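Local coordinates for protein glycoside transferase (Listeria monocytogenes, PDB 6R2M) that probably hydrolyses glycosidic bonds of an exopolysaccharide as an extracellular glycoside hydrolase, at residues Glu258-Ala263 and Lys285-Lys290. Numbering follows the deposited sequence.
Sequences ENESTA and KELLEK
Thr262 and Leu288 mark the closest backbone approach, with CA atoms 6.1 Å apart, where the start of helix 262-274 meets the last turns of helix 278-290. The apolar part of the contact is a methyl-to-methyl touch, Leu288 CD1 on Thr262 CG2 at 3.8 Å; the same CD1 is set against the carbonyl oxygen, 3.5 Å from Thr262 O. In Leu288 the first torsion carries CG anti to the backbone N (chi1 174°) and the second turns CD1 to Thr262 (chi2 63°), and the two side chains cross at about a right angle. Tyr265 and Ala266 of helix 262-274 touch Leu288 too, as does Thr310 of helix 301-312, consistent with its burial; Asp303 of that helix touches Thr262 and accepts a hydrogen bond at OD1 from Ala263 N.

Nearer the surface the evidence is ionic. Lys290 NZ donates to the syn lone pair of Glu260 OE2 at 3.0 Å in a salt bridge, with Glu260 OE1 farther from NZ at 3.5 Å. The lysine, bent at its third torsion (chi3 66°), meets the glutamate chain nearly perpendicularly. OE2 is gripped twice, since Tyr265 OH also hydrogen-bonds to it, and Leu287 CD2 lies 4.1 Å from the same oxygen. This ties the loop before helix 262-274 to both helices.

Ser261 is the N-cap of that helix, its OG bonded to Val264 N. Joined by a short connection, the two helices form an alpha-alpha hairpin in a largely helical fold, latched at its open end by the Glu260-Lys290 salt bridge.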
ATOM      1  N   GLU A 258     -23.798   3.403   1.830  1.00  9.08           N
ATOM      2  CA  GLU A 258     -23.417   2.702   3.051  1.00  8.61           C
ATOM      3  C   GLU A 258     -22.408   1.590   2.794  1.00  8.91           C
ATOM      4  O   GLU A 258     -22.134   0.795   3.702  1.00  9.18           O
ATOM      5  CB  GLU A 258     -24.664   2.183   3.774  1.00 12.16           C
ATOM      6  CG  GLU A 258     -25.527   3.358   4.236  1.00 14.85           C
ATOM      7  CD  GLU A 258     -26.503   3.017   5.350  1.00 20.89           C
ATOM      8  OE1 GLU A 258     -26.465   1.886   5.868  1.00 17.18           O
ATOM      9  OE2 GLU A 258     -27.318   3.899   5.709  1.00 21.89           O
ATOM     10  N   ASN A 259     -21.790   1.561   1.612  1.00  8.67           N
ATOM     11  CA  ASN A 259     -20.765   0.556   1.353  1.00  8.84           C
ATOM     12  C   ASN A 259     -19.576   0.718   2.296  1.00  7.26           C
ATOM     13  O   ASN A 259     -19.108   1.832   2.561  1.00  7.63           O
ATOM     14  CB  ASN A 259     -20.284   0.647  -0.100  1.00  9.80           C
ATOM     15  CG  ASN A 259     -21.305   0.121  -1.084  1.00 14.17           C
ATOM     16  OD1 ASN A 259     -22.436  -0.199  -0.709  1.00 18.35           O
ATOM     17  ND2 ASN A 259     -20.921   0.053  -2.355  1.00 23.50           N
ATOM     18  N   GLU A 260     -19.096  -0.398   2.812  1.00  8.13           N
ATOM     19  CA  GLU A 260     -17.872  -0.426   3.600  1.00 11.29           C
ATOM     20  C   GLU A 260     -16.736  -0.986   2.752  1.00  8.42           C
ATOM     21  O   GLU A 260     -16.961  -1.603   1.708  1.00 12.43           O
ATOM     22  CB  GLU A 260     -18.067  -1.261   4.865  1.00 10.59           C
ATOM     23  CG  GLU A 260     -18.956  -0.588   5.909  1.00 12.41           C
ATOM     24  CD  GLU A 260     -19.494  -1.576   6.948  1.00 10.24           C
ATOM     25  OE1 GLU A 260     -20.515  -2.233   6.658  1.00 12.27           O
ATOM     26  OE2 GLU A 260     -18.882  -1.718   8.037  1.00  8.60           O
ATOM     27  N   SER A 261     -15.503  -0.752   3.202  1.00  9.70           N
ATOM     28  CA  SER A 261     -14.311  -1.173   2.476  1.00  7.35           C
ATOM     29  C   SER A 261     -13.443  -2.043   3.368  1.00  7.07           C
ATOM     30  O   SER A 261     -13.097  -1.642   4.482  1.00  7.37           O
ATOM     31  CB  SER A 261     -13.495   0.023   1.997  1.00 10.03           C
ATOM     32  OG  SER A 261     -12.134  -0.359   1.761  1.00  7.50           O
ATOM     33  N   THR A 262     -13.097  -3.236   2.872  1.00  6.36           N
ATOM     34  CA  THR A 262     -12.177  -4.098   3.607  1.00  6.84           C
ATOM     35  C   THR A 262     -10.843  -3.400   3.848  1.00  9.29           C
ATOM     36  O   THR A 262     -10.324  -3.399   4.972  1.00  7.51           O
ATOM     37  CB  THR A 262     -11.985  -5.402   2.842  1.00  8.01           C
ATOM     38  OG1 THR A 262     -13.235  -6.093   2.783  1.00  9.48           O
ATOM     39  CG2 THR A 262     -10.970  -6.284   3.543  1.00  7.27           C
ATOM     40  N   ALA A 263     -10.272  -2.790   2.800  1.00  6.96           N
ATOM     41  CA  ALA A 263      -8.979  -2.132   2.962  1.00  7.83           C
ATOM     42  C   ALA A 263      -9.047  -0.997   3.981  1.00  7.61           C
ATOM     43  O   ALA A 263      -8.108  -0.807   4.762  1.00  7.53           O
ATOM     44  CB  ALA A 263      -8.466  -1.625   1.615  1.00  7.41           C
ATOM     45  N   LYS A 285     -10.689  -4.112  14.131  1.00  8.88           N
ATOM     46  CA  LYS A 285     -10.307  -5.486  13.834  1.00  7.47           C
ATOM     47  C   LYS A 285     -11.543  -6.364  13.666  1.00  8.75           C
ATOM     48  O   LYS A 285     -11.616  -7.174  12.735  1.00  9.48           O
ATOM     49  CB  LYS A 285      -9.393  -6.039  14.928  1.00 10.58           C
ATOM     50  CG  LYS A 285      -8.908  -7.457  14.628  1.00 13.25           C
ATOM     51  CD  LYS A 285      -7.733  -7.837  15.508  1.00 25.61           C
ATOM     52  CE  LYS A 285      -6.999  -9.065  14.972  1.00 25.57           C
ATOM     53  NZ  LYS A 285      -7.696 -10.335  15.306  1.00 34.43           N
ATOM     54  N   GLU A 286     -12.533  -6.205  14.548  1.00  9.51           N
ATOM     55  CA  GLU A 286     -13.755  -6.995  14.411  1.00  7.85           C
ATOM     56  C   GLU A 286     -14.513  -6.624  13.142  1.00 11.05           C
ATOM     57  O   GLU A 286     -15.116  -7.496  12.505  1.00 12.06           O
ATOM     58  CB  GLU A 286     -14.644  -6.819  15.638  1.00 12.60           C
ATOM     59  CG  GLU A 286     -14.029  -7.340  16.925  1.00 23.25           C
ATOM     60  CD  GLU A 286     -15.021  -7.356  18.072  1.00 31.33           C
ATOM     61  OE1 GLU A 286     -16.236  -7.437  17.805  1.00 35.74           O
ATOM     62  OE2 GLU A 286     -14.584  -7.283  19.243  1.00 41.72           O
ATOM     63  N   LEU A 287     -14.481  -5.345  12.749  1.00  8.15           N
ATOM     64  CA  LEU A 287     -15.119  -4.941  11.502  1.00  9.87           C
ATOM     65  C   LEU A 287     -14.392  -5.530  10.300  1.00  7.93           C
ATOM     66  O   LEU A 287     -15.026  -5.905   9.306  1.00  7.95           O
ATOM     67  CB  LEU A 287     -15.179  -3.412  11.422  1.00  7.66           C
ATOM     68  CG  LEU A 287     -16.269  -2.795  12.318  1.00  6.30           C
ATOM     69  CD1 LEU A 287     -16.055  -1.294  12.532  1.00  8.76           C
ATOM     70  CD2 LEU A 287     -17.648  -3.029  11.696  1.00 10.63           C
ATOM     71  N   LEU A 288     -13.065  -5.628  10.378  1.00  8.40           N
ATOM     72  CA  LEU A 288     -12.291  -6.230   9.297  1.00  5.89           C
ATOM     73  C   LEU A 288     -12.600  -7.718   9.169  1.00  7.46           C
ATOM     74  O   LEU A 288     -12.738  -8.240   8.057  1.00  8.63           O
ATOM     75  CB  LEU A 288     -10.793  -5.993   9.551  1.00  7.76           C
ATOM     76  CG  LEU A 288      -9.812  -6.667   8.610  1.00  6.97           C
ATOM     77  CD1 LEU A 288     -10.056  -6.114   7.222  1.00  8.45           C
ATOM     78  CD2 LEU A 288      -8.351  -6.457   9.045  1.00  8.41           C
ATOM     79  N   GLU A 289     -12.731  -8.414  10.298  1.00 10.75           N
ATOM     80  CA  GLU A 289     -13.093  -9.828  10.262  1.00 10.70           C
ATOM     81  C   GLU A 289     -14.492 -10.035   9.691  1.00 11.43           C
ATOM     82  O   GLU A 289     -14.745 -11.040   9.014  1.00 10.67           O
ATOM     83  CB  GLU A 289     -12.968 -10.420  11.675  1.00 11.63           C
ATOM     84  CG  GLU A 289     -11.500 -10.501  12.119  1.00 13.98           C
ATOM     85  CD  GLU A 289     -11.313 -10.681  13.611  1.00 26.12           C
ATOM     86  OE1 GLU A 289     -12.216 -10.298  14.393  1.00 28.15           O
ATOM     87  OE2 GLU A 289     -10.244 -11.199  14.003  1.00 28.57           O
ATOM     88  N   LYS A 290     -15.395  -9.078   9.912  1.00  7.27           N
ATOM     89  CA  LYS A 290     -16.760  -9.194   9.413  1.00  7.79           C
ATOM     90  C   LYS A 290     -16.813  -9.118   7.890  1.00  9.21           C
ATOM     91  O   LYS A 290     -17.628  -9.796   7.255  1.00  9.55           O
ATOM     92  CB  LYS A 290     -17.622  -8.099  10.058  1.00 13.74           C
ATOM     93  CG  LYS A 290     -18.979  -7.916   9.424  1.00 16.80           C
ATOM     94  CD  LYS A 290     -19.739  -6.685   9.924  1.00 17.21           C
ATOM     95  CE  LYS A 290     -19.052  -5.406   9.522  1.00 21.49           C
ATOM     96  NZ  LYS A 290     -19.878  -4.151   9.516  1.00 14.63           N
TER